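Local coordinates for protein receptor-type adenylate cyclase GRESAG 4.1 (Trypanosoma brucei, PDB 1FX2) that catalyses the conversion of ATP to cyclic AMP and diphosphate through its magnesium-dependent class III cyclase catalytic domain, at residues Val134-His139 with Gly174-Thr179; Thr197-Val202 with Met213-Thr218; Leu15-Ile20 with Met163-Glu168. All blocks are in the same frame, centred on the assembly; numbering follows the deposited sequence. Where two conformers were deposited one is given.

Interaction 1 of 3, residues Val134-His139 with Gly174-Thr179; sequences VRVGIH and GQVLMT. With SO4 (sulfate ion), chain B.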
loop_
_atom_site.group_PDB
_atom_site.type_symbol
_atom_site.label_atom_id
_atom_site.label_comp_id
_atom_site.label_asym_id
_atom_site.label_seq_id
_atom_site.Cartn_x
_atom_site.Cartn_y
_atom_site.Cartn_z
ATOM N N VAL A 134 17.559 -13.523 -2.734
ATOM C CA VAL A 134 16.978 -13.067 -4.023
ATOM C C VAL A 134 15.895 -12.053 -3.660
ATOM O O VAL A 134 15.066 -12.272 -2.767
ATOM C CB VAL A 134 16.291 -14.275 -4.645
ATOM C CG1 VAL A 134 15.575 -13.859 -5.961
ATOM C CG2 VAL A 134 17.354 -15.324 -5.022
ATOM N N ARG A 135 16.009 -10.884 -4.330
ATOM C CA ARG A 135 14.940 -9.858 -4.220
ATOM C C ARG A 135 13.943 -10.072 -5.319
ATOM O O ARG A 135 14.287 -10.515 -6.423
ATOM C CB ARG A 135 15.531 -8.426 -4.309
ATOM C CG ARG A 135 16.330 -8.171 -5.536
ATOM C CD ARG A 135 16.597 -6.592 -5.619
ATOM N NE ARG A 135 17.392 -6.283 -6.781
ATOM C CZ ARG A 135 18.705 -6.244 -6.734
ATOM N NH1 ARG A 135 19.352 -6.480 -5.568
ATOM N NH2 ARG A 135 19.402 -5.967 -7.855
ATOM N N VAL A 136 12.656 -9.827 -5.000
ATOM C CA VAL A 136 11.584 -10.083 -5.973
ATOM C C VAL A 136 10.588 -8.933 -5.962
ATOM O O VAL A 136 10.227 -8.422 -4.852
ATOM C CB VAL A 136 10.817 -11.373 -5.535
ATOM C CG1 VAL A 136 9.719 -11.753 -6.550
ATOM C CG2 VAL A 136 11.804 -12.589 -5.414
ATOM N N GLY A 137 10.151 -8.568 -7.172
ATOM C CA GLY A 137 9.062 -7.549 -7.259
ATOM C C GLY A 137 7.959 -8.136 -8.148
ATOM O O GLY A 137 8.257 -8.782 -9.187
ATOM N N ILE A 138 6.719 -7.791 -7.808
ATOM C CA ILE A 138 5.565 -8.307 -8.530
ATOM C C ILE A 138 4.582 -7.176 -8.802
ATOM O O ILE A 138 4.352 -6.339 -7.897
ATOM C CB ILE A 138 4.774 -9.368 -7.693
ATOM C CG1 ILE A 138 5.704 -10.523 -7.289
ATOM C CG2 ILE A 138 3.590 -9.940 -8.551
ATOM C CD1 ILE A 138 5.016 -11.489 -6.345
ATOM N N HIS A 139 4.154 -7.054 -10.071
ATOM C CA HIS A 139 3.123 -6.016 -10.349
ATOM C C HIS A 139 2.201 -6.646 -11.378
ATOM O O HIS A 139 2.575 -7.521 -12.149
ATOM C CB HIS A 139 3.813 -4.750 -10.940
ATOM C CG HIS A 139 2.860 -3.716 -11.436
ATOM N ND1 HIS A 139 1.845 -3.158 -10.666
ATOM C CD2 HIS A 139 2.772 -3.173 -12.676
ATOM C CE1 HIS A 139 1.180 -2.304 -11.431
ATOM N NE2 HIS A 139 1.714 -2.281 -12.637
ATOM N N GLY A 174 15.974 -11.548 -0.180
ATOM C CA GLY A 174 15.063 -12.265 0.693
ATOM C C GLY A 174 13.654 -11.713 0.854
ATOM O O GLY A 174 12.830 -12.285 1.539
ATOM N N GLN A 175 13.406 -10.545 0.280
ATOM C CA GLN A 175 12.142 -9.820 0.413
ATOM C C GLN A 175 11.404 -9.860 -0.933
ATOM O O GLN A 175 12.004 -9.797 -2.008
ATOM C CB GLN A 175 12.524 -8.342 0.732
ATOM C CG GLN A 175 11.282 -7.488 1.210
ATOM C CD GLN A 175 11.732 -6.135 1.662
ATOM O OE1 GLN A 175 12.690 -5.589 1.163
ATOM N NE2 GLN A 175 10.982 -5.522 2.583
ATOM N N VAL A 176 10.076 -9.988 -0.823
ATOM C CA VAL A 176 9.185 -9.979 -1.991
ATOM C C VAL A 176 8.232 -8.808 -1.820
ATOM O O VAL A 176 7.530 -8.692 -0.799
ATOM C CB VAL A 176 8.323 -11.283 -2.049
ATOM C CG1 VAL A 176 7.333 -11.205 -3.266
ATOM C CG2 VAL A 176 9.294 -12.529 -2.209
ATOM N N LEU A 177 8.279 -7.866 -2.781
ATOM C CA LEU A 177 7.347 -6.733 -2.780
ATOM C C LEU A 177 6.337 -6.883 -3.887
ATOM O O LEU A 177 6.658 -7.360 -5.000
ATOM C CB LEU A 177 8.126 -5.439 -3.083
ATOM C CG LEU A 177 9.174 -5.107 -1.987
ATOM C CD1 LEU A 177 9.889 -3.747 -2.385
ATOM C CD2 LEU A 177 8.604 -5.012 -0.564
ATOM N N MET A 178 5.110 -6.501 -3.584
ATOM C CA MET A 178 4.031 -6.502 -4.564
ATOM C C MET A 178 3.439 -5.098 -4.577
ATOM O O MET A 178 3.250 -4.479 -3.503
ATOM C CB MET A 178 2.905 -7.482 -4.154
ATOM C CG MET A 178 3.251 -8.984 -3.887
ATOM S SD MET A 178 1.822 -9.813 -3.027
ATOM C CE MET A 178 0.797 -8.916 -3.670
ATOM N N THR A 179 3.079 -4.600 -5.744
ATOM C CA THR A 179 2.375 -3.309 -5.742
ATOM C C THR A 179 0.951 -3.543 -5.258
ATOM O O THR A 179 0.432 -4.671 -5.266
ATOM C CB THR A 179 2.274 -2.745 -7.200
ATOM O OG1 THR A 179 1.601 -3.767 -7.990
ATOM C CG2 THR A 179 3.702 -2.524 -7.772
HETATM S S SO4 B . 22.740 -4.973 -6.065
HETATM O O1 SO4 B . 24.166 -4.859 -5.882
HETATM O O2 SO4 B . 22.363 -5.392 -7.419
HETATM O O3 SO4 B . 22.192 -5.853 -5.065
HETATM O O4 SO4 B . 22.167 -3.624 -5.820
#
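H139 turns its CG trans to its own backbone N (chi1 172°), and T179 sets OG1 between its N and carbonyl carbon (chi1 57°); ND1 of H139 thereby meets OG1 of T179 at 2.8 Å, in the imidazole plane at the ring edge. The bond is nearly straight, 170°. The same two strands are joined by a parallel ladder. V136 has both backbone groups engaged, N to Q175 O at 3.1 Å and O from L177 N at 2.9 Å; I138 repeats the pattern with L177 O and T179 N. On the face carrying V136 and I138, CD1 of I138 lies 3.9 Å from CG1 of V176 and, in the conformer given, equally far from CG of M178. R135 leads away from the ladder, NH1 donating to sulfate O3 at 3.0 Å; its NH2, less surely placed, bridges to E232, and the guanidinium lies near D19, a predicted magnesium ligand. T179 also N-caps the following helix, its OG1 bonded to A182 N. Strand 134-141 lies between strands 13-20 and 176-179 in the central sheet; helix 71-87 packs on V136, I138 and V176, and helix 159-169 touches H139 and T179.

Interaction 2 of 3, residues Thr197-Val202 with Met213-Thr218; sequences TALGDV and MYQLNT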
loop_
_atom_site.group_PDB
_atom_site.type_symbol
_atom_site.label_atom_id
_atom_site.label_comp_id
_atom_site.label_asym_id
_atom_site.label_seq_id
_atom_site.Cartn_x
_atom_site.Cartn_y
_atom_site.Cartn_z
ATOM N N THR A 197 2.467 -7.268 4.646
ATOM C CA THR A 197 2.701 -6.131 5.534
ATOM C C THR A 197 2.754 -4.892 4.659
ATOM O O THR A 197 3.506 -4.845 3.649
ATOM C CB THR A 197 3.999 -6.270 6.231
ATOM O OG1 THR A 197 3.920 -7.435 7.077
ATOM C CG2 THR A 197 4.290 -4.978 7.081
ATOM N N ALA A 198 1.866 -3.911 4.915
ATOM C CA ALA A 198 1.920 -2.672 4.162
ATOM C C ALA A 198 3.175 -1.889 4.436
ATOM O O ALA A 198 3.544 -1.684 5.587
ATOM C CB ALA A 198 0.691 -1.750 4.529
ATOM N N LEU A 199 3.792 -1.376 3.370
ATOM C CA LEU A 199 4.959 -0.578 3.536
ATOM C C LEU A 199 4.646 0.889 3.127
ATOM O O LEU A 199 5.578 1.677 3.076
ATOM C CB LEU A 199 6.154 -1.178 2.727
ATOM C CG LEU A 199 6.618 -2.616 3.124
ATOM C CD1 LEU A 199 7.833 -3.058 2.302
ATOM C CD2 LEU A 199 6.979 -2.799 4.556
ATOM N N GLY A 200 3.393 1.256 2.899
ATOM C CA GLY A 200 3.041 2.664 2.556
ATOM C C GLY A 200 3.083 3.004 1.065
ATOM O O GLY A 200 2.570 2.237 0.241
ATOM N N ASP A 201 3.823 4.054 0.701
ATOM C CA ASP A 201 4.062 4.435 -0.728
ATOM C C ASP A 201 5.495 4.835 -0.910
ATOM O O ASP A 201 6.072 5.526 -0.075
ATOM C CB ASP A 201 3.212 5.549 -1.363
ATOM C CG ASP A 201 2.103 6.081 -0.502
ATOM O OD1 ASP A 201 1.860 5.548 0.605
ATOM O OD2 ASP A 201 1.460 7.074 -0.968
ATOM N N VAL A 202 6.053 4.450 -2.046
ATOM C CA VAL A 202 7.437 4.671 -2.378
ATOM C C VAL A 202 7.555 5.412 -3.711
ATOM O O VAL A 202 6.921 5.042 -4.718
ATOM C CB VAL A 202 8.210 3.282 -2.517
ATOM C CG1 VAL A 202 9.639 3.512 -2.815
ATOM C CG2 VAL A 202 8.040 2.434 -1.263
ATOM N N MET A 213 3.384 -0.116 -1.703
ATOM C CA MET A 213 4.057 -1.406 -1.689
ATOM C C MET A 213 3.590 -2.286 -0.576
ATOM O O MET A 213 3.281 -1.804 0.532
ATOM C CB MET A 213 5.559 -1.241 -1.475
ATOM C CG MET A 213 6.261 -0.547 -2.497
ATOM S SD MET A 213 6.101 -1.508 -3.994
ATOM C CE MET A 213 6.987 -0.271 -4.989
ATOM N N TYR A 214 3.522 -3.594 -0.849
ATOM C CA TYR A 214 3.179 -4.563 0.130
ATOM C C TYR A 214 4.287 -5.602 0.175
ATOM O O TYR A 214 4.692 -6.115 -0.867
ATOM C CB TYR A 214 1.839 -5.226 -0.238
ATOM C CG TYR A 214 0.680 -4.303 -0.012
ATOM C CD1 TYR A 214 0.409 -3.283 -0.923
ATOM C CD2 TYR A 214 0.006 -4.326 1.198
ATOM C CE1 TYR A 214 -0.502 -2.277 -0.599
ATOM C CE2 TYR A 214 -0.936 -3.330 1.504
ATOM C CZ TYR A 214 -1.125 -2.338 0.586
ATOM O OH TYR A 214 -2.071 -1.354 0.922
ATOM N N GLN A 215 4.692 -5.945 1.378
ATOM C CA GLN A 215 5.698 -6.997 1.570
ATOM C C GLN A 215 4.951 -8.290 1.707
ATOM O O GLN A 215 4.108 -8.443 2.620
ATOM C CB GLN A 215 6.489 -6.642 2.821
ATOM C CG GLN A 215 7.402 -7.792 3.309
ATOM C CD GLN A 215 8.120 -7.387 4.554
ATOM O OE1 GLN A 215 7.820 -7.888 5.695
ATOM N NE2 GLN A 215 8.933 -6.394 4.436
ATOM N N LEU A 216 5.305 -9.260 0.868
ATOM C CA LEU A 216 4.715 -10.621 1.020
ATOM C C LEU A 216 5.521 -11.354 2.016
ATOM O O LEU A 216 6.728 -11.630 1.762
ATOM C CB LEU A 216 4.724 -11.334 -0.382
ATOM C CG LEU A 216 4.268 -12.803 -0.330
ATOM C CD1 LEU A 216 2.721 -12.778 -0.195
ATOM C CD2 LEU A 216 4.554 -13.401 -1.687
ATOM N N ASN A 217 4.904 -11.847 3.087
ATOM C CA ASN A 217 5.684 -12.510 4.112
ATOM C C ASN A 217 5.716 -13.973 3.668
ATOM O O ASN A 217 4.674 -14.599 3.503
ATOM C CB ASN A 217 4.998 -12.271 5.460
ATOM C CG ASN A 217 5.039 -10.795 5.866
ATOM O OD1 ASN A 217 3.993 -10.128 6.205
ATOM N ND2 ASN A 217 6.190 -10.232 5.767
ATOM N N THR A 218 6.912 -14.512 3.492
ATOM C CA THR A 218 7.164 -15.864 2.931
ATOM C C THR A 218 7.749 -16.707 4.077
ATOM O O THR A 218 7.061 -17.520 4.708
ATOM C CB THR A 218 8.099 -15.817 1.649
ATOM O OG1 THR A 218 9.395 -15.284 1.947
ATOM C CG2 THR A 218 7.483 -14.877 0.597
#
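T197 OG1 donates to N217 OD1 at 2.8 Å, and the hydroxyl lies in the carbonyl plane of the N217 amide, on a lone pair (C=O...donor angle 127°). The two side chains meet at about a right angle. The other branch of the same amide is used as well: ND2 of N217 gives its hydrogen to Q215 OE1 at 2.9 Å, almost within its own amide plane and again on a lone pair of the acceptor. T197 and Q215 are therefore joined through N217 at the side-chain level, above the backbone pair they already form. That pair is of the hydrogen-bonded antiparallel kind, with T197 N to Q215 O at 2.9 Å and Q215 N to T197 O at 2.8 Å, the latter nearly straight at 173°. A198 and Y214 follow as a non-hydrogen-bonded pair, and CB of A198 approaches CE2 of the tyrosine ring obliquely at 3.8 Å. On the side of T197 and Q215, L199 lays CD1 against CB of Q215 at 3.9 Å, its CG trans to the carbonyl carbon. Its backbone N continues the ladder to M213 O. Farther along, the M213 chain bends at chi2, and its CG meets CG2 of V202 at 3.7 Å, the two side chains again crossed. Beyond this pairing, A198 packs on E80 and Y214 on L83 of the second subunit, whereas strand 211-216 is bonded on its other flank to strand 176-179. The antiparallel ladder, with the strands running 154° apart and ten residues between the two segments, identifies a beta hairpin, and its strand 196-202 closes one edge of the chain's seven-stranded cyclase sheet.

Interaction 3 of 3, residues Leu15-Ile20 with Met163-Glu168; sequences LIFTDI and MAARTE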
loop_
_atom_site.group_PDB
_atom_site.type_symbol
_atom_site.label_atom_id
_atom_site.label_comp_id
_atom_site.label_asym_id
_atom_site.label_seq_id
_atom_site.Cartn_x
_atom_site.Cartn_y
_atom_site.Cartn_z
ATOM N N LEU A 15 3.709 -9.599 -13.741
ATOM C CA LEU A 15 5.158 -9.775 -13.998
ATOM C C LEU A 15 5.908 -9.877 -12.701
ATOM O O LEU A 15 5.609 -9.197 -11.736
ATOM C CB LEU A 15 5.740 -8.618 -14.784
ATOM C CG LEU A 15 5.081 -8.462 -16.168
ATOM C CD1 LEU A 15 5.525 -7.142 -16.829
ATOM C CD2 LEU A 15 5.421 -9.702 -17.048
ATOM N N ILE A 16 6.885 -10.787 -12.724
ATOM C CA ILE A 16 7.771 -11.014 -11.549
ATOM C C ILE A 16 9.180 -10.790 -12.055
ATOM O O ILE A 16 9.603 -11.306 -13.093
ATOM C CB ILE A 16 7.756 -12.454 -11.156
ATOM C CG1 ILE A 16 6.315 -12.977 -10.884
ATOM C CG2 ILE A 16 8.545 -12.623 -9.858
ATOM C CD1 ILE A 16 6.309 -14.510 -10.702
ATOM N N PHE A 17 9.937 -9.933 -11.364
ATOM C CA PHE A 17 11.366 -9.752 -11.618
ATOM C C PHE A 17 12.108 -10.202 -10.400
ATOM O O PHE A 17 11.662 -10.033 -9.267
ATOM C CB PHE A 17 11.727 -8.240 -11.878
ATOM C CG PHE A 17 11.347 -7.787 -13.238
ATOM C CD1 PHE A 17 10.043 -7.415 -13.526
ATOM C CD2 PHE A 17 12.284 -7.781 -14.247
ATOM C CE1 PHE A 17 9.651 -7.023 -14.828
ATOM C CE2 PHE A 17 11.883 -7.372 -15.568
ATOM C CZ PHE A 17 10.548 -6.988 -15.838
ATOM N N THR A 18 13.258 -10.849 -10.633
ATOM C CA THR A 18 14.091 -11.353 -9.537
ATOM C C THR A 18 15.531 -10.993 -9.815
ATOM O O THR A 18 15.994 -10.897 -10.974
ATOM C CB THR A 18 14.014 -12.883 -9.352
ATOM O OG1 THR A 18 14.754 -13.535 -10.398
ATOM C CG2 THR A 18 12.543 -13.418 -9.330
ATOM N N ASP A 19 16.294 -10.879 -8.709
ATOM C CA ASP A 19 17.759 -10.684 -8.793
ATOM C C ASP A 19 18.407 -11.208 -7.585
ATOM O O ASP A 19 17.819 -11.181 -6.442
ATOM C CB ASP A 19 18.221 -9.181 -8.828
ATOM C CG ASP A 19 18.180 -8.586 -10.195
ATOM O OD1 ASP A 19 17.167 -7.950 -10.599
ATOM O OD2 ASP A 19 19.171 -8.700 -10.913
ATOM N N ILE A 20 19.623 -11.712 -7.738
ATOM C CA ILE A 20 20.421 -12.059 -6.566
ATOM C C ILE A 20 20.989 -10.732 -5.980
ATOM O O ILE A 20 21.570 -9.927 -6.698
ATOM C CB ILE A 20 21.602 -12.942 -6.959
ATOM C CG1 ILE A 20 21.082 -14.326 -7.383
ATOM C CG2 ILE A 20 22.585 -13.093 -5.718
ATOM C CD1 ILE A 20 22.218 -15.168 -8.043
ATOM N N MET A 163 7.123 -0.766 -14.091
ATOM C CA MET A 163 6.822 -0.689 -12.648
ATOM C C MET A 163 7.235 -1.955 -11.926
ATOM O O MET A 163 7.683 -1.854 -10.783
ATOM C CB MET A 163 5.307 -0.270 -12.211
ATOM C CG MET A 163 5.050 0.532 -10.536
ATOM S SD MET A 163 3.235 0.549 -10.842
ATOM C CE MET A 163 2.147 0.156 -9.307
ATOM N N ALA A 164 7.007 -3.114 -12.529
ATOM C CA ALA A 164 7.418 -4.360 -11.869
ATOM C C ALA A 164 8.915 -4.373 -11.617
ATOM O O ALA A 164 9.381 -4.802 -10.507
ATOM C CB ALA A 164 7.060 -5.604 -12.765
ATOM N N ALA A 165 9.676 -3.927 -12.616
ATOM C CA ALA A 165 11.105 -3.986 -12.419
ATOM C C ALA A 165 11.584 -2.933 -11.422
ATOM O O ALA A 165 12.494 -3.220 -10.635
ATOM C CB ALA A 165 11.851 -3.853 -13.770
ATOM N N ARG A 166 11.010 -1.734 -11.408
ATOM C CA ARG A 166 11.436 -0.704 -10.456
ATOM C C ARG A 166 11.026 -1.158 -9.042
ATOM O O ARG A 166 11.762 -0.892 -8.077
ATOM C CB ARG A 166 10.718 0.624 -10.814
ATOM C CG ARG A 166 11.262 1.276 -12.103
ATOM C CD ARG A 166 12.431 2.051 -11.695
ATOM N NE ARG A 166 12.852 2.901 -12.795
ATOM C CZ ARG A 166 14.088 3.339 -12.940
ATOM N NH1 ARG A 166 15.036 3.004 -12.055
ATOM N NH2 ARG A 166 14.386 4.050 -14.024
ATOM N N THR A 167 9.876 -1.841 -8.910
ATOM C CA THR A 167 9.440 -2.347 -7.612
ATOM C C THR A 167 10.437 -3.360 -7.085
ATOM O O THR A 167 10.851 -3.326 -5.935
ATOM C CB THR A 167 8.072 -3.030 -7.742
ATOM O OG1 THR A 167 7.089 -1.981 -8.022
ATOM C CG2 THR A 167 7.627 -3.724 -6.456
ATOM N N GLU A 168 10.834 -4.321 -7.920
ATOM C CA GLU A 168 11.864 -5.287 -7.484
ATOM C C GLU A 168 13.153 -4.616 -7.084
ATOM O O GLU A 168 13.797 -5.045 -6.111
ATOM C CB GLU A 168 12.144 -6.250 -8.660
ATOM C CG GLU A 168 13.211 -7.311 -8.239
ATOM C CD GLU A 168 14.539 -7.164 -8.904
ATOM O OE1 GLU A 168 15.120 -6.064 -8.964
ATOM O OE2 GLU A 168 15.072 -8.127 -9.335
#
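F17 presents one face of its ring to A165, whose CB stands 3.7 Å from the ring centroid and only 1° off the ring normal, a CH-pi contact. This is helix-on-sheet packing in the class III cyclase catalytic domain: helix 159-169 lies over strand 13-20, with the short segment axes 7.7 Å apart and inclined by 35°. A164 comes to the same ring at its edge, CB 3.6 Å from F17 CD1, and the same methyl also meets L15 CB at 3.9 Å. One helical turn on, E168 puts CB 3.8 Å from F17 CB. Its CG lies trans to the backbone N, while a bend at chi2 turns the carboxylate over the strand toward D19.

There the two carboxylates meet with their planes 70° apart and the side chains crossing at about a right angle. In the next shell, R135 NE forms a salt bridge with E168 OE1, and S63 OG is hydrogen-bonded to D19 OD2, so each acid has a further partner that limits its rotation. D19 is predicted to bind magnesium together with D62, which itself accepts a hydrogen bond from the backbone N of I20; E168 would then lie in the second shell of that site, beside D19, if D19 binds the ion as predicted. F17 has an aromatic neighbour too, F234, edge-to-face, and Y233 packs on A165. Strand 13-20 is held from its two flanks by backbone bonds, to strand 134-141 and to strand 63-68. Within the helix, M163 O accepts from both T167 N and T167 OG1, which approach from opposite faces of its carbonyl plane, the hydroxyl at 2.8 Å.

How the interactions relate
Interactions 1 and 3 are buried, with centres 6 Å apart, whereas interaction 2 is partly exposed and reaches the second subunit at the edge of the sheet. All three share that sheet: strand 134-141 of interaction 1 bonds to strand 13-20 of interaction 3 (R135 N to D19 O, 2.8 Å), and strand 176-179 bonds to strand 211-216 of interaction 2 (M178 N to Y214 O, 2.8 Å). Their chemistry follows position. Interaction 1 is a parallel backbone ladder, interaction 2 an antiparallel one reinforced by a hydroxyl-amide bond, and interaction 3 has no clear hydrogen bond between its segments, relying on aromatic packing and, near the predicted metal site, crowded acids.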